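DUF1955 domain-containing protein (Sulfolobus tokodaii, PDB 1WY6) is of unknown function but folds as an archaeal helical repeat protein, an all-helical chain that may, like other such repeats, serve in binding partner molecules. Local coordinates at residues S37-S40 with E41-F45; V27-V30 with L31-T34; K10-D13 with A14-F17. All coordinates share one frame; numbering follows the deposited sequence.

In the fold
All three contacts are local, each within one continuous run of chain, and they lie together toward the N-terminal end of this helical repeat protein, their centres about 20 to 22 Å from the centre of the chain. Contact 3 sits on helix 7-19 and contact 2 on helix 23-36, two successive helices that pack through Ala-14, Ile-29 and Val-30. Contact 1 is the turn that follows, leading through the short helix 39-42 into helix 44-52. Each mixes buried and exposed residues: contacts 2 and 3 are regular helix with one apolar face and one charged face, whereas contact 1 gathers backbone donors round one carbonyl and sets Tyr-42 against helix 23-36, while Phe-45 just beyond it reaches both helices.

Contact 1: residues S37-S40 with E41-F45; sequences STKS and EYNWF
Lys-39 lies over Tyr-42, its CA 4.0 Å from the centroid of the Tyr-42 ring and 27° off the normal, a CH-pi contact over one face. The ring reaches back under residues 37-39 because Tyr-42 CG is held between its backbone N and carbonyl carbon (chi1 64°). On the same ring, Tyr-42 CD1 lies 3.1 Å from Thr-38 O and 3.3 Å from Ser-37 OG, both approaching obliquely. Lys-39 O is gripped from two directions: Asn-43 N, 3.0 Å from Lys-39 O, comes nearly along the C=O axis, while Tyr-42 N, 3.1 Å from Lys-39 O, stands well above the carbonyl plane. Crossing Asn-43 at a slant, the bent aliphatic chain of Lys-39 brings its CD to 3.3 Å from Asn-43 OD1.

A second shell fixes these groups. Ser-37 OG is hydrogen-bonded to Ile-33 O in helix 23-36, Asn-43 OD1 to Asp-70 N, and Lys-39 NZ to Tyr-68 O, so the turn is tied to other parts of the same chain. Tyr-42 rests on Ile-33 and Thr-34, and Trp-44 on Leu-11 and Met-12. The whole is an interhelical turn of a helical repeat fold, carrying the chain from helix 23-36 through one short helical turn into helix 44-52.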
ATOM      1  N   SER A  37     -23.997  10.814  -1.067  1.00 39.94           N
ATOM      2  CA  SER A  37     -23.531  11.179   0.268  1.00 40.18           C
ATOM      3  C   SER A  37     -22.230  11.978   0.234  1.00 40.41           C
ATOM      4  O   SER A  37     -21.728  12.312  -0.840  1.00 39.18           O
ATOM      5  CB  SER A  37     -23.345   9.921   1.119  1.00 40.61           C
ATOM      6  OG  SER A  37     -22.373   9.062   0.552  1.00 39.33           O
ATOM      7  N   THR A  38     -21.686  12.279   1.411  1.00 42.58           N
ATOM      8  CA  THR A  38     -20.447  13.047   1.506  1.00 43.61           C
ATOM      9  C   THR A  38     -19.254  12.215   1.973  1.00 42.25           C
ATOM     10  O   THR A  38     -19.418  11.185   2.625  1.00 39.78           O
ATOM     11  CB  THR A  38     -20.603  14.235   2.470  1.00 44.77           C
ATOM     12  OG1 THR A  38     -20.712  13.751   3.814  1.00 48.30           O
ATOM     13  CG2 THR A  38     -21.851  15.034   2.124  1.00 46.67           C
ATOM     14  N   LYS A  39     -18.058  12.683   1.629  1.00 42.34           N
ATOM     15  CA  LYS A  39     -16.805  12.027   1.989  1.00 42.05           C
ATOM     16  C   LYS A  39     -16.794  11.521   3.428  1.00 41.24           C
ATOM     17  O   LYS A  39     -16.635  10.323   3.674  1.00 38.89           O
ATOM     18  CB  LYS A  39     -15.643  13.000   1.802  1.00 43.58           C
ATOM     19  CG  LYS A  39     -14.309  12.471   2.284  1.00 42.19           C
ATOM     20  CD  LYS A  39     -13.573  11.730   1.188  1.00 43.02           C
ATOM     21  CE  LYS A  39     -13.049  12.702   0.152  1.00 43.29           C
ATOM     22  NZ  LYS A  39     -12.162  12.028  -0.823  1.00 44.46           N
ATOM     23  N   SER A  40     -16.947  12.449   4.367  1.00 40.24           N
ATOM     24  CA  SER A  40     -16.954  12.148   5.798  1.00 40.17           C
ATOM     25  C   SER A  40     -18.129  11.260   6.194  1.00 38.29           C
ATOM     26  O   SER A  40     -18.757  11.474   7.234  1.00 40.71           O
ATOM     27  CB  SER A  40     -17.021  13.454   6.596  1.00 40.43           C
ATOM     28  OG  SER A  40     -18.162  14.215   6.227  1.00 37.79           O
ATOM     29  N   GLU A  41     -18.416  10.265   5.364  1.00 36.52           N
ATOM     30  CA  GLU A  41     -19.526   9.346   5.597  1.00 34.45           C
ATOM     31  C   GLU A  41     -19.266   7.980   4.957  1.00 30.96           C
ATOM     32  O   GLU A  41     -19.691   6.955   5.483  1.00 28.59           O
ATOM     33  CB  GLU A  41     -20.817   9.956   5.033  1.00 35.62           C
ATOM     34  CG  GLU A  41     -21.931   8.967   4.690  1.00 41.95           C
ATOM     35  CD  GLU A  41     -22.581   8.336   5.910  1.00 50.92           C
ATOM     36  OE1 GLU A  41     -21.905   7.562   6.621  1.00 58.92           O
ATOM     37  OE2 GLU A  41     -23.773   8.617   6.155  1.00 57.36           O
ATOM     38  N   TYR A  42     -18.572   7.968   3.822  1.00 26.76           N
ATOM     39  CA  TYR A  42     -18.281   6.714   3.138  1.00 22.34           C
ATOM     40  C   TYR A  42     -16.782   6.464   3.014  1.00 20.42           C
ATOM     41  O   TYR A  42     -16.359   5.424   2.517  1.00 19.39           O
ATOM     42  CB  TYR A  42     -18.908   6.710   1.737  1.00 22.08           C
ATOM     43  CG  TYR A  42     -18.354   7.757   0.792  1.00 24.39           C
ATOM     44  CD1 TYR A  42     -19.069   8.922   0.511  1.00 24.13           C
ATOM     45  CD2 TYR A  42     -17.123   7.573   0.159  1.00 25.77           C
ATOM     46  CE1 TYR A  42     -18.578   9.873  -0.380  1.00 25.77           C
ATOM     47  CE2 TYR A  42     -16.619   8.518  -0.730  1.00 28.89           C
ATOM     48  CZ  TYR A  42     -17.354   9.666  -0.997  1.00 30.40           C
ATOM     49  OH  TYR A  42     -16.872  10.599  -1.889  1.00 33.02           O
ATOM     50  N   ASN A  43     -15.988   7.422   3.470  1.00 18.29           N
ATOM     51  CA  ASN A  43     -14.539   7.324   3.385  1.00 19.06           C
ATOM     52  C   ASN A  43     -13.953   6.067   4.026  1.00 18.86           C
ATOM     53  O   ASN A  43     -12.994   5.482   3.509  1.00 18.52           O
ATOM     54  CB  ASN A  43     -13.890   8.547   4.020  1.00 21.40           C
ATOM     55  CG  ASN A  43     -12.444   8.688   3.628  1.00 26.36           C
ATOM     56  OD1 ASN A  43     -12.142   9.112   2.513  1.00 19.78           O
ATOM     57  ND2 ASN A  43     -11.536   8.307   4.528  1.00 32.13           N
ATOM     58  N   TRP A  44     -14.529   5.671   5.158  1.00 17.37           N
ATOM     59  CA  TRP A  44     -14.096   4.493   5.910  1.00 16.34           C
ATOM     60  C   TRP A  44     -14.119   3.224   5.059  1.00 15.43           C
ATOM     61  O   TRP A  44     -13.384   2.274   5.333  1.00 12.81           O
ATOM     62  CB  TRP A  44     -15.031   4.262   7.103  1.00 16.75           C
ATOM     63  CG  TRP A  44     -16.423   3.927   6.641  1.00 15.60           C
ATOM     64  CD1 TRP A  44     -17.389   4.808   6.252  1.00 20.62           C
ATOM     65  CD2 TRP A  44     -16.963   2.616   6.413  1.00 18.34           C
ATOM     66  NE1 TRP A  44     -18.494   4.132   5.793  1.00 16.31           N
ATOM     67  CE2 TRP A  44     -18.259   2.784   5.881  1.00 21.42           C
ATOM     68  CE3 TRP A  44     -16.475   1.317   6.605  1.00 23.73           C
ATOM     69  CZ2 TRP A  44     -19.078   1.697   5.537  1.00 26.13           C
ATOM     70  CZ3 TRP A  44     -17.291   0.235   6.262  1.00 22.28           C
ATOM     71  CH2 TRP A  44     -18.576   0.435   5.735  1.00 22.63           C
ATOM     72  N   PHE A  45     -14.988   3.203   4.048  1.00 13.02           N
ATOM     73  CA  PHE A  45     -15.136   2.028   3.194  1.00 12.35           C
ATOM     74  C   PHE A  45     -13.853   1.528   2.549  1.00 11.35           C
ATOM     75  O   PHE A  45     -13.593   0.333   2.540  1.00  6.67           O
ATOM     76  CB  PHE A  45     -16.152   2.289   2.084  1.00 14.11           C
ATOM     77  CG  PHE A  45     -16.356   1.115   1.164  1.00 14.05           C
ATOM     78  CD1 PHE A  45     -17.103   0.015   1.572  1.00 14.80           C
ATOM     79  CD2 PHE A  45     -15.806   1.112  -0.113  1.00 15.01           C
ATOM     80  CE1 PHE A  45     -17.303  -1.068   0.718  1.00 12.45           C
ATOM     81  CE2 PHE A  45     -16.003   0.036  -0.967  1.00 16.29           C
ATOM     82  CZ  PHE A  45     -16.756  -1.058  -0.547  1.00 12.87           C
TER

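Contact 2: residues V27-V30 with L31-T34; sequences VKIV and LEIT
Val-27 and Leu-31 lie side by side and point the same way, Val-27 CG1 meeting Leu-31 CD1 at 4.0 Å in the one purely apolar side-chain contact here. The backbone bonds are those of an alpha-helix: Leu-31 N to Val-27 O at 2.9 Å, Ile-33 N to Ile-29 O at 3.2 Å and Thr-34 N to Val-30 O at 3.0 Å.

Val-30 O takes a second bond, from Thr-34 OG1 at 3.2 Å. That hydroxyl lies beside its own backbone N (chi1 -74°), which turns it back toward the preceding turn, and it reaches Val-30 O from above the carbonyl plane. The Thr-34 side chain also touches Tyr-42 and Tyr-68. An alanine here, without the hydroxyl, is likely to leave Val-30 O with the amide bond alone and to open a gap beside those two tyrosines.

The charged pair does not meet directly. Lys-28 NZ and Glu-32 OE1 stay 5.0 Å apart, linked weakly through one water, while Glu-32 OE1 lies 3.9 Å from Ile-29 CD1. Elsewhere Ile-29 and Val-30 rest on Ala-14, and Val-27 and Val-30 on Ile-65 of helix 55-65. This is an amphipathic helix of a helical repeat fold, packed against helices 7-19 and 55-65 with Lys-28 and Glu-32 on its exposed face.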
ATOM      1  N   VAL A  27     -17.587  -1.022  -8.444  1.00 13.39           N
ATOM      2  CA  VAL A  27     -17.235   0.391  -8.635  1.00 12.05           C
ATOM      3  C   VAL A  27     -18.454   1.240  -8.985  1.00 12.78           C
ATOM      4  O   VAL A  27     -18.591   2.379  -8.529  1.00 13.16           O
ATOM      5  CB  VAL A  27     -16.158   0.549  -9.739  1.00 11.53           C
ATOM      6  CG1 VAL A  27     -15.989   2.018 -10.118  1.00 10.94           C
ATOM      7  CG2 VAL A  27     -14.840  -0.001  -9.237  1.00 11.31           C
ATOM      8  N   LYS A  28     -19.342   0.670  -9.789  1.00 13.67           N
ATOM      9  CA  LYS A  28     -20.557   1.355 -10.201  1.00 15.57           C
ATOM     10  C   LYS A  28     -21.349   1.703  -8.943  1.00 13.81           C
ATOM     11  O   LYS A  28     -21.798   2.838  -8.774  1.00 19.05           O
ATOM     12  CB  LYS A  28     -21.371   0.444 -11.128  1.00 15.18           C
ATOM     13  CG  LYS A  28     -22.695   1.029 -11.592  1.00 23.26           C
ATOM     14  CD  LYS A  28     -23.449   0.037 -12.469  1.00 31.28           C
ATOM     15  CE  LYS A  28     -24.825   0.569 -12.864  1.00 38.54           C
ATOM     16  NZ  LYS A  28     -24.739   1.763 -13.749  1.00 42.75           N
ATOM     17  N   ILE A  29     -21.510   0.720  -8.064  1.00  8.99           N
ATOM     18  CA  ILE A  29     -22.220   0.907  -6.797  1.00  8.99           C
ATOM     19  C   ILE A  29     -21.534   2.003  -5.969  1.00  8.99           C
ATOM     20  O   ILE A  29     -22.190   2.909  -5.448  1.00 20.24           O
ATOM     21  CB  ILE A  29     -22.219  -0.386  -5.958  1.00  8.99           C
ATOM     22  CG1 ILE A  29     -22.828  -1.542  -6.755  1.00  8.99           C
ATOM     23  CG2 ILE A  29     -23.031  -0.176  -4.682  1.00  8.99           C
ATOM     24  CD1 ILE A  29     -24.293  -1.432  -6.939  1.00  8.99           C
ATOM     25  N   VAL A  30     -20.212   1.917  -5.850  1.00 19.15           N
ATOM     26  CA  VAL A  30     -19.457   2.905  -5.081  1.00 20.41           C
ATOM     27  C   VAL A  30     -19.649   4.327  -5.609  1.00 19.02           C
ATOM     28  O   VAL A  30     -19.791   5.265  -4.830  1.00 17.28           O
ATOM     29  CB  VAL A  30     -17.940   2.575  -5.071  1.00 21.51           C
ATOM     30  CG1 VAL A  30     -17.159   3.723  -4.456  1.00 21.99           C
ATOM     31  CG2 VAL A  30     -17.692   1.297  -4.285  1.00 20.01           C
ATOM     32  N   LEU A  31     -19.647   4.489  -6.928  1.00 19.51           N
ATOM     33  CA  LEU A  31     -19.827   5.804  -7.524  1.00 20.32           C
ATOM     34  C   LEU A  31     -21.235   6.335  -7.294  1.00 21.48           C
ATOM     35  O   LEU A  31     -21.456   7.543  -7.342  1.00 22.52           O
ATOM     36  CB  LEU A  31     -19.515   5.767  -9.022  1.00 21.79           C
ATOM     37  CG  LEU A  31     -18.062   5.433  -9.388  1.00 25.69           C
ATOM     38  CD1 LEU A  31     -17.872   5.496 -10.902  1.00 22.96           C
ATOM     39  CD2 LEU A  31     -17.129   6.416  -8.693  1.00 20.88           C
ATOM     40  N   GLU A  32     -22.186   5.435  -7.056  1.00 21.19           N
ATOM     41  CA  GLU A  32     -23.555   5.844  -6.782  1.00 21.90           C
ATOM     42  C   GLU A  32     -23.544   6.531  -5.420  1.00 21.99           C
ATOM     43  O   GLU A  32     -24.022   7.650  -5.279  1.00 20.41           O
ATOM     44  CB  GLU A  32     -24.499   4.633  -6.729  1.00 24.25           C
ATOM     45  CG  GLU A  32     -24.611   3.842  -8.025  1.00 28.47           C
ATOM     46  CD  GLU A  32     -25.587   2.675  -7.916  1.00 39.05           C
ATOM     47  OE1 GLU A  32     -25.550   1.779  -8.790  1.00 38.00           O
ATOM     48  OE2 GLU A  32     -26.398   2.655  -6.961  1.00 43.23           O
ATOM     49  N   ILE A  33     -22.985   5.843  -4.426  1.00  8.99           N
ATOM     50  CA  ILE A  33     -22.889   6.357  -3.061  1.00  8.99           C
ATOM     51  C   ILE A  33     -22.163   7.697  -3.050  1.00  8.99           C
ATOM     52  O   ILE A  33     -22.566   8.636  -2.358  1.00 25.69           O
ATOM     53  CB  ILE A  33     -22.108   5.378  -2.154  1.00  8.99           C
ATOM     54  CG1 ILE A  33     -22.833   4.030  -2.080  1.00  8.99           C
ATOM     55  CG2 ILE A  33     -21.927   5.982  -0.770  1.00  8.99           C
ATOM     56  CD1 ILE A  33     -24.250   4.109  -1.517  1.00  8.99           C
ATOM     57  N   THR A  34     -21.088   7.770  -3.824  1.00 27.59           N
ATOM     58  CA  THR A  34     -20.280   8.976  -3.933  1.00 30.91           C
ATOM     59  C   THR A  34     -21.096  10.181  -4.399  1.00 32.38           C
ATOM     60  O   THR A  34     -20.758  11.327  -4.092  1.00 31.91           O
ATOM     61  CB  THR A  34     -19.110   8.760  -4.922  1.00 32.10           C
ATOM     62  OG1 THR A  34     -18.113   7.935  -4.312  1.00 31.49           O
ATOM     63  CG2 THR A  34     -18.495  10.087  -5.324  1.00 35.59           C
TER
HETATM   64  O   HOH W   1     -25.391   3.699 -11.038  1.00 34.70           O

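Contact 3: residues K10-D13 with A14-F17; sequences KLMD and AKKF
Asp-13 and Phe-17 lie side by side, pointing the same way, with Asp-13 OD2 3.7 Å from Phe-17 CE2 and the carboxylate and ring planes 66° apart. The carboxylate leaves Asp-13 with CG anti to the backbone N (chi1 -178°), which swings it along the helix toward the ring. Asp-13 O comes closer still, 3.4 Å from Phe-17 CD2, so the ring has the backbone carbonyl and the acid as neighbours from the preceding turn.

The tight part is the backbone and the small Ala-14. Lys-15 N bonds Leu-11 O at 2.7 Å, Ala-14 N bonds Lys-10 O at 2.9 Å and Lys-16 N bonds Met-12 O at 3.1 Å. Beside these, Ala-14 CB sits 3.5 Å from Leu-11 O, with no longer side chain to keep a neighbouring helix at a distance.

The solvent side is slacker: Phe-17 N to Asp-13 O is a weak bond, and Lys-16 NZ stays 5.2 Å from Asp-13 OD1, too far for contact, though the opposite charges may attract weakly. Within helix 7-19, Ala-14 faces Ile-29 and Val-30 of helix 23-36, while Leu-11 packs against Ile-33 of that helix and against Trp-44 and Phe-45 of helix 44-52. Lys-15, fully stretched, also touches Phe-45, and its NZ is hydrogen-bonded to Asn-48 OD1 of helix 44-52.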
ATOM      1  N   LYS A  10     -25.557  -1.053   0.734  1.00 23.77           N
ATOM      2  CA  LYS A  10     -25.109  -0.904  -0.642  1.00 22.80           C
ATOM      3  C   LYS A  10     -23.590  -1.017  -0.728  1.00 20.93           C
ATOM      4  O   LYS A  10     -23.062  -1.588  -1.680  1.00 21.22           O
ATOM      5  CB  LYS A  10     -25.580   0.436  -1.204  1.00 23.61           C
ATOM      6  CG  LYS A  10     -26.992   0.379  -1.768  1.00 29.75           C
ATOM      7  CD  LYS A  10     -27.010  -0.453  -3.055  1.00 39.73           C
ATOM      8  CE  LYS A  10     -28.421  -0.851  -3.478  1.00 41.13           C
ATOM      9  NZ  LYS A  10     -29.040  -1.843  -2.549  1.00 32.81           N
ATOM     10  N   LEU A  11     -22.892  -0.482   0.274  1.00 18.49           N
ATOM     11  CA  LEU A  11     -21.433  -0.537   0.305  1.00 17.66           C
ATOM     12  C   LEU A  11     -20.955  -1.971   0.520  1.00 18.38           C
ATOM     13  O   LEU A  11     -19.980  -2.398  -0.091  1.00 17.35           O
ATOM     14  CB  LEU A  11     -20.869   0.379   1.402  1.00 16.60           C
ATOM     15  CG  LEU A  11     -20.912   1.897   1.156  1.00 15.59           C
ATOM     16  CD1 LEU A  11     -20.320   2.620   2.354  1.00 20.76           C
ATOM     17  CD2 LEU A  11     -20.143   2.264  -0.103  1.00 17.08           C
ATOM     18  N   MET A  12     -21.641  -2.714   1.384  1.00 20.50           N
ATOM     19  CA  MET A  12     -21.273  -4.101   1.633  1.00 20.71           C
ATOM     20  C   MET A  12     -21.525  -4.893   0.358  1.00 22.48           C
ATOM     21  O   MET A  12     -20.841  -5.877   0.075  1.00 23.44           O
ATOM     22  CB  MET A  12     -22.103  -4.696   2.780  1.00 21.85           C
ATOM     23  CG  MET A  12     -21.715  -4.189   4.162  1.00 18.53           C
ATOM     24  SD  MET A  12     -19.939  -4.366   4.497  1.00 24.24           S
ATOM     25  CE  MET A  12     -19.373  -2.707   4.224  1.00 28.87           C
ATOM     26  N   ASP A  13     -22.517  -4.457  -0.412  1.00 22.47           N
ATOM     27  CA  ASP A  13     -22.845  -5.123  -1.662  1.00 23.81           C
ATOM     28  C   ASP A  13     -21.713  -4.876  -2.648  1.00 19.88           C
ATOM     29  O   ASP A  13     -21.293  -5.783  -3.370  1.00 18.60           O
ATOM     30  CB  ASP A  13     -24.151  -4.572  -2.225  1.00 27.76           C
ATOM     31  CG  ASP A  13     -24.568  -5.267  -3.495  1.00 36.48           C
ATOM     32  OD1 ASP A  13     -24.651  -6.516  -3.488  1.00 44.37           O
ATOM     33  OD2 ASP A  13     -24.815  -4.568  -4.499  1.00 47.54           O
ATOM     34  N   ALA A  14     -21.226  -3.637  -2.671  1.00 16.27           N
ATOM     35  CA  ALA A  14     -20.127  -3.262  -3.549  1.00 16.93           C
ATOM     36  C   ALA A  14     -18.877  -4.020  -3.113  1.00 16.01           C
ATOM     37  O   ALA A  14     -18.148  -4.548  -3.943  1.00 15.75           O
ATOM     38  CB  ALA A  14     -19.888  -1.745  -3.480  1.00 15.03           C
ATOM     39  N   LYS A  15     -18.658  -4.095  -1.801  1.00 14.93           N
ATOM     40  CA  LYS A  15     -17.491  -4.782  -1.255  1.00 12.27           C
ATOM     41  C   LYS A  15     -17.393  -6.224  -1.749  1.00 13.05           C
ATOM     42  O   LYS A  15     -16.357  -6.635  -2.252  1.00 11.89           O
ATOM     43  CB  LYS A  15     -17.526  -4.765   0.275  1.00 13.03           C
ATOM     44  CG  LYS A  15     -16.300  -5.397   0.927  1.00 10.17           C
ATOM     45  CD  LYS A  15     -16.437  -5.450   2.443  1.00  7.62           C
ATOM     46  CE  LYS A  15     -15.213  -6.107   3.083  1.00 14.43           C
ATOM     47  NZ  LYS A  15     -15.269  -6.090   4.578  1.00 14.59           N
ATOM     48  N   LYS A  16     -18.473  -6.988  -1.614  1.00 12.63           N
ATOM     49  CA  LYS A  16     -18.469  -8.378  -2.061  1.00 12.87           C
ATOM     50  C   LYS A  16     -18.086  -8.524  -3.538  1.00 11.01           C
ATOM     51  O   LYS A  16     -17.283  -9.388  -3.885  1.00  8.34           O
ATOM     52  CB  LYS A  16     -19.828  -9.016  -1.800  1.00 13.06           C
ATOM     53  CG  LYS A  16     -19.806 -10.535  -1.857  1.00 17.62           C
ATOM     54  CD  LYS A  16     -21.035 -11.124  -1.175  1.00 29.17           C
ATOM     55  CE  LYS A  16     -22.315 -10.514  -1.722  1.00 31.87           C
ATOM     56  NZ  LYS A  16     -23.521 -10.962  -0.973  1.00 37.41           N
ATOM     57  N   PHE A  17     -18.661  -7.693  -4.407  1.00 11.39           N
ATOM     58  CA  PHE A  17     -18.325  -7.742  -5.831  1.00 11.65           C
ATOM     59  C   PHE A  17     -16.808  -7.597  -5.983  1.00 10.55           C
ATOM     60  O   PHE A  17     -16.147  -8.419  -6.620  1.00  9.51           O
ATOM     61  CB  PHE A  17     -18.989  -6.588  -6.597  1.00 13.13           C
ATOM     62  CG  PHE A  17     -20.412  -6.851  -7.017  1.00 13.40           C
ATOM     63  CD1 PHE A  17     -20.754  -8.017  -7.692  1.00 19.52           C
ATOM     64  CD2 PHE A  17     -21.405  -5.903  -6.770  1.00 18.75           C
ATOM     65  CE1 PHE A  17     -22.070  -8.241  -8.118  1.00 17.59           C
ATOM     66  CE2 PHE A  17     -22.724  -6.114  -7.189  1.00 21.47           C
ATOM     67  CZ  PHE A  17     -23.058  -7.283  -7.864  1.00 19.35           C
TER